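Local structure of dihydrodipicolinate synthase (Bacillus anthracis, 1XKY) at residues Val21-Lys34 against Lys264-Arg278. The protein probably catalyses, as a dihydrodipicolinate synthase, the aldol-type condensation of pyruvate with aspartate semialdehyde that leads into lysine biosynthesis. Residues are numbered along the deposited sequence; the frame is centred on the assembly and turned at random.
Sequences VTPFDINGNIDFAK and KTALQMVGLDVGSVR
In this TIM barrel, the loop between strand 16-19 and helix 32-44, which contains a type I turn from Asp25 to Gly28, meets the chain that follows helix 261-269; Phe24 bonds to Val274. The contact joins the first beta-alpha loop of the barrel to the C-terminal helical region. Phe24 N donates to Val274 O at 3.0 Å, from above the carbonyl plane. Beside this bond, Gly275, with positive phi, brings its CA to 3.3 Å from Phe24 O in a CA-H...O contact.

Lys264 runs extended past Val21, and the two side chains slide by each other in opposite directions. Lys264 NZ ties both segments together, donating to Thr22 O at 2.7 Å and to Ser276 O, and it also forms a salt bridge with Glu58. The Val21 and Leu267 side chains meet tip to tip, CG2 to CD1; those of Val21 and Val274 cross at about a right angle. Pro23 CB and CG pack against Val274 CB and CG1.

Asp273 opens an Asx turn, its OD1 accepting from Gly275 N nearly along the C-O axis. Lys34 NZ forms a salt bridge with Asp273 OD1 at 3.0 Å, from above the carboxylate plane; it and Gly275 N come from opposite faces. A water links Asp25 O to Ser276 N.

At the far end, the Arg278 guanidinium lies flat on one face of the Phe24 ring, planes 18° apart and centres 4.3 Å apart, an off-centre cation-pi contact. Thr22 O sits over the opposite face. Glu66 and Thr61 O bind the terminal nitrogens of Arg278, which probably steadies the plane. Side-on, Arg278 NE and NH2 both donate to Gly28 O, at 3.0 and 2.9 Å, in the carbonyl plane.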
loop_
_atom_site.group_PDB
_atom_site.type_symbol
_atom_site.label_atom_id
_atom_site.label_comp_id
_atom_site.label_asym_id
_atom_site.label_seq_id
_atom_site.Cartn_x
_atom_site.Cartn_y
_atom_site.Cartn_z
ATOM N N VAL A 21 25.456 15.441 3.804
ATOM C CA VAL A 21 24.713 16.693 3.830
ATOM C C VAL A 21 25.533 17.831 3.213
ATOM O O VAL A 21 26.763 17.773 3.143
ATOM C CB VAL A 21 24.254 17.084 5.280
ATOM C CG1 VAL A 21 23.371 16.000 5.865
ATOM C CG2 VAL A 21 25.457 17.371 6.202
ATOM N N THR A 22 24.838 18.860 2.747
ATOM C CA THR A 22 25.493 20.057 2.222
ATOM C C THR A 22 25.385 21.182 3.260
ATOM O O THR A 22 24.291 21.733 3.468
ATOM C CB THR A 22 24.868 20.503 0.888
ATOM O OG1 THR A 22 24.925 19.427 -0.058
ATOM C CG2 THR A 22 25.617 21.706 0.320
ATOM N N PRO A 23 26.498 21.495 3.953
ATOM C CA PRO A 23 26.460 22.595 4.919
ATOM C C PRO A 23 26.093 23.945 4.298
ATOM O O PRO A 23 26.618 24.305 3.238
ATOM C CB PRO A 23 27.895 22.630 5.478
ATOM C CG PRO A 23 28.432 21.269 5.236
ATOM C CD PRO A 23 27.811 20.818 3.951
ATOM N N PHE A 24 25.191 24.668 4.961
ATOM C CA PHE A 24 24.821 26.025 4.561
ATOM C C PHE A 24 25.187 27.028 5.648
ATOM O O PHE A 24 25.160 26.721 6.853
ATOM C CB PHE A 24 23.317 26.148 4.262
ATOM C CG PHE A 24 22.828 25.277 3.125
ATOM C CD1 PHE A 24 21.667 24.522 3.264
ATOM C CD2 PHE A 24 23.515 25.214 1.918
ATOM C CE1 PHE A 24 21.200 23.714 2.221
ATOM C CE2 PHE A 24 23.047 24.412 0.865
ATOM C CZ PHE A 24 21.894 23.667 1.023
ATOM N N ASP A 25 25.518 28.238 5.209
ATOM C CA ASP A 25 25.784 29.331 6.118
ATOM C C ASP A 25 24.455 29.962 6.553
ATOM O O ASP A 25 23.366 29.467 6.201
ATOM C CB ASP A 25 26.756 30.348 5.487
ATOM C CG ASP A 25 26.170 31.107 4.314
ATOM O OD1 ASP A 25 24.928 31.160 4.143
ATOM O OD2 ASP A 25 26.980 31.678 3.561
ATOM N N ILE A 26 24.548 31.044 7.319
ATOM C CA ILE A 26 23.370 31.675 7.898
ATOM C C ILE A 26 22.445 32.257 6.821
ATOM O O ILE A 26 21.251 32.383 7.037
ATOM C CB ILE A 26 23.762 32.748 8.958
ATOM C CG1 ILE A 26 22.567 33.121 9.846
ATOM C CG2 ILE A 26 24.346 33.990 8.286
ATOM C CD1 ILE A 26 21.898 31.952 10.541
ATOM N N ASN A 27 22.993 32.571 5.653
ATOM C CA ASN A 27 22.197 33.044 4.524
ATOM C C ASN A 27 21.696 31.924 3.617
ATOM O O ASN A 27 21.129 32.189 2.561
ATOM C CB ASN A 27 23.012 34.042 3.706
ATOM C CG ASN A 27 23.440 35.242 4.520
ATOM O OD1 ASN A 27 24.585 35.684 4.437
ATOM N ND2 ASN A 27 22.527 35.769 5.326
ATOM N N GLY A 28 21.907 30.679 4.027
ATOM C CA GLY A 28 21.502 29.520 3.242
ATOM C C GLY A 28 22.400 29.193 2.065
ATOM O O GLY A 28 22.081 28.299 1.284
ATOM N N ASN A 29 23.514 29.910 1.921
ATOM C CA ASN A 29 24.474 29.604 0.863
ATOM C C ASN A 29 25.401 28.492 1.320
ATOM O O ASN A 29 25.570 28.280 2.518
ATOM C CB ASN A 29 25.292 30.845 0.485
ATOM C CG ASN A 29 24.432 31.961 -0.078
ATOM O OD1 ASN A 29 24.508 33.103 0.375
ATOM N ND2 ASN A 29 23.599 31.633 -1.058
ATOM N N ILE A 30 26.005 27.794 0.362
ATOM C CA ILE A 30 26.960 26.734 0.682
ATOM C C ILE A 30 28.102 27.276 1.552
ATOM O O ILE A 30 28.738 28.273 1.201
ATOM C CB ILE A 30 27.551 26.068 -0.590
ATOM C CG1 ILE A 30 26.449 25.332 -1.368
ATOM C CG2 ILE A 30 28.683 25.101 -0.204
ATOM C CD1 ILE A 30 26.891 24.739 -2.703
ATOM N N ASP A 31 28.353 26.610 2.678
ATOM C CA ASP A 31 29.468 26.961 3.549
ATOM C C ASP A 31 30.630 26.014 3.284
ATOM O O ASP A 31 30.631 24.866 3.739
ATOM C CB ASP A 31 29.048 26.903 5.014
ATOM C CG ASP A 31 30.039 27.600 5.924
ATOM O OD1 ASP A 31 31.252 27.310 5.835
ATOM O OD2 ASP A 31 29.590 28.439 6.723
ATOM N N PHE A 32 31.616 26.501 2.537
ATOM C CA PHE A 32 32.724 25.653 2.099
ATOM C C PHE A 32 33.661 25.260 3.245
ATOM O O PHE A 32 34.132 24.124 3.289
ATOM C CB PHE A 32 33.468 26.311 0.932
ATOM C CG PHE A 32 32.634 26.398 -0.315
ATOM C CD1 PHE A 32 31.882 27.531 -0.589
ATOM C CD2 PHE A 32 32.554 25.324 -1.181
ATOM C CE1 PHE A 32 31.092 27.603 -1.737
ATOM C CE2 PHE A 32 31.771 25.390 -2.324
ATOM C CZ PHE A 32 31.039 26.528 -2.601
ATOM N N ALA A 33 33.888 26.172 4.192
ATOM C CA ALA A 33 34.703 25.863 5.368
ATOM C C ALA A 33 34.066 24.769 6.234
ATOM O O ALA A 33 34.764 23.879 6.718
ATOM C CB ALA A 33 34.950 27.121 6.205
ATOM N N LYS A 34 32.750 24.835 6.431
ATOM C CA LYS A 34 32.031 23.771 7.151
ATOM C C LYS A 34 32.065 22.452 6.374
ATOM O O LYS A 34 32.149 21.377 6.968
ATOM C CB LYS A 34 30.579 24.179 7.442
ATOM C CG LYS A 34 30.450 25.252 8.510
ATOM C CD LYS A 34 29.004 25.709 8.734
ATOM C CE LYS A 34 28.886 26.475 10.068
ATOM N NZ LYS A 34 27.462 26.680 10.498
ATOM N N LYS A 264 21.311 16.960 10.063
ATOM C CA LYS A 264 21.955 18.271 10.201
ATOM C C LYS A 264 21.875 18.814 11.624
ATOM O O LYS A 264 22.846 19.348 12.138
ATOM C CB LYS A 264 21.343 19.305 9.249
ATOM C CG LYS A 264 21.751 19.135 7.811
ATOM C CD LYS A 264 21.498 20.406 7.017
ATOM C CE LYS A 264 22.312 20.430 5.752
ATOM N NZ LYS A 264 21.992 21.609 4.901
ATOM N N THR A 265 20.707 18.677 12.243
ATOM C CA THR A 265 20.491 19.146 13.604
ATOM C C THR A 265 21.298 18.311 14.596
ATOM O O THR A 265 21.903 18.859 15.499
ATOM C CB THR A 265 18.985 19.118 13.969
ATOM O OG1 THR A 265 18.226 19.725 12.910
ATOM C CG2 THR A 265 18.720 19.846 15.281
ATOM N N ALA A 266 21.318 16.991 14.408
ATOM C CA ALA A 266 22.136 16.079 15.229
ATOM C C ALA A 266 23.644 16.384 15.130
ATOM O O ALA A 266 24.371 16.329 16.131
ATOM C CB ALA A 266 21.855 14.626 14.843
ATOM N N LEU A 267 24.099 16.730 13.928
ATOM C CA LEU A 267 25.476 17.170 13.718
ATOM C C LEU A 267 25.782 18.437 14.528
ATOM O O LEU A 267 26.814 18.523 15.198
ATOM C CB LEU A 267 25.741 17.399 12.224
ATOM C CG LEU A 267 26.103 16.135 11.435
ATOM C CD1 LEU A 267 25.984 16.356 9.937
ATOM C CD2 LEU A 267 27.513 15.675 11.811
ATOM N N GLN A 268 24.881 19.414 14.463
ATOM C CA GLN A 268 24.984 20.619 15.286
ATOM C C GLN A 268 25.031 20.272 16.781
ATOM O O GLN A 268 25.831 20.841 17.519
ATOM C CB GLN A 268 23.834 21.584 14.962
ATOM C CG GLN A 268 23.732 22.813 15.859
ATOM C CD GLN A 268 22.684 22.654 16.952
ATOM O OE1 GLN A 268 21.504 22.390 16.671
ATOM N NE2 GLN A 268 23.106 22.819 18.205
ATOM N N MET A 269 24.193 19.329 17.215
ATOM C CA MET A 269 24.150 18.902 18.625
ATOM C C MET A 269 25.489 18.327 19.128
ATOM O O MET A 269 25.805 18.461 20.313
ATOM C CB MET A 269 23.039 17.861 18.849
ATOM C CG MET A 269 21.615 18.412 18.898
ATOM S SD MET A 269 20.355 17.098 18.820
ATOM C CE MET A 269 18.881 18.106 18.784
ATOM N N VAL A 270 26.262 17.692 18.242
ATOM C CA VAL A 270 27.595 17.171 18.607
ATOM C C VAL A 270 28.740 18.074 18.144
ATOM O O VAL A 270 29.860 17.600 17.934
ATOM C CB VAL A 270 27.839 15.719 18.092
ATOM C CG1 VAL A 270 26.780 14.773 18.644
ATOM C CG2 VAL A 270 27.883 15.646 16.562
ATOM N N GLY A 271 28.461 19.365 17.982
ATOM C CA GLY A 271 29.506 20.360 17.740
ATOM C C GLY A 271 29.967 20.554 16.305
ATOM O O GLY A 271 30.957 21.257 16.069
ATOM N N LEU A 272 29.274 19.943 15.344
ATOM C CA LEU A 272 29.593 20.137 13.934
ATOM C C LEU A 272 28.409 20.818 13.260
ATOM O O LEU A 272 27.568 20.168 12.650
ATOM C CB LEU A 272 29.942 18.799 13.261
ATOM C CG LEU A 272 31.121 18.843 12.275
ATOM C CD1 LEU A 272 31.388 17.484 11.654
ATOM C CD2 LEU A 272 30.880 19.859 11.197
ATOM N N ASP A 273 28.331 22.136 13.398
ATOM C CA ASP A 273 27.209 22.890 12.834
ATOM C C ASP A 273 27.357 22.956 11.314
ATOM O O ASP A 273 28.373 23.427 10.799
ATOM C CB ASP A 273 27.111 24.296 13.445
ATOM C CG ASP A 273 25.763 24.963 13.172
ATOM O OD1 ASP A 273 25.374 25.075 11.990
ATOM O OD2 ASP A 273 25.079 25.376 14.139
ATOM N N VAL A 274 26.344 22.445 10.616
ATOM C CA VAL A 274 26.298 22.446 9.163
ATOM C C VAL A 274 25.094 23.269 8.669
ATOM O O VAL A 274 24.653 23.118 7.526
ATOM C CB VAL A 274 26.246 20.997 8.595
ATOM C CG1 VAL A 274 27.535 20.271 8.891
ATOM C CG2 VAL A 274 25.073 20.216 9.159
ATOM N N GLY A 275 24.569 24.125 9.546
ATOM C CA GLY A 275 23.490 25.046 9.196
ATOM C C GLY A 275 22.128 24.395 9.060
ATOM O O GLY A 275 21.906 23.271 9.526
ATOM N N SER A 276 21.230 25.109 8.392
ATOM C CA SER A 276 19.850 24.692 8.243
ATOM C C SER A 276 19.580 24.111 6.849
ATOM O O SER A 276 20.499 23.619 6.196
ATOM C CB SER A 276 18.937 25.874 8.531
ATOM O OG SER A 276 17.643 25.417 8.833
ATOM N N VAL A 277 18.318 24.176 6.419
ATOM C CA VAL A 277 17.856 23.579 5.172
ATOM C C VAL A 277 17.130 24.608 4.326
ATOM O O VAL A 277 16.736 25.668 4.820
ATOM C CB VAL A 277 16.906 22.372 5.413
ATOM C CG1 VAL A 277 17.688 21.166 5.921
ATOM C CG2 VAL A 277 15.746 22.750 6.364
ATOM N N ARG A 278 16.962 24.291 3.045
ATOM C CA ARG A 278 16.271 25.195 2.122
ATOM C C ARG A 278 14.847 24.737 1.890
ATOM O O ARG A 278 14.591 23.543 1.780
ATOM C CB ARG A 278 17.004 25.261 0.788
ATOM C CG ARG A 278 18.382 25.855 0.891
ATOM C CD ARG A 278 19.002 26.004 -0.462
ATOM N NE ARG A 278 20.361 26.525 -0.398
ATOM C CZ ARG A 278 21.153 26.661 -1.459
ATOM N NH1 ARG A 278 20.726 26.302 -2.661
ATOM N NH2 ARG A 278 22.381 27.151 -1.324
HETATM O O HOH W 1 21.598 27.612 6.946
#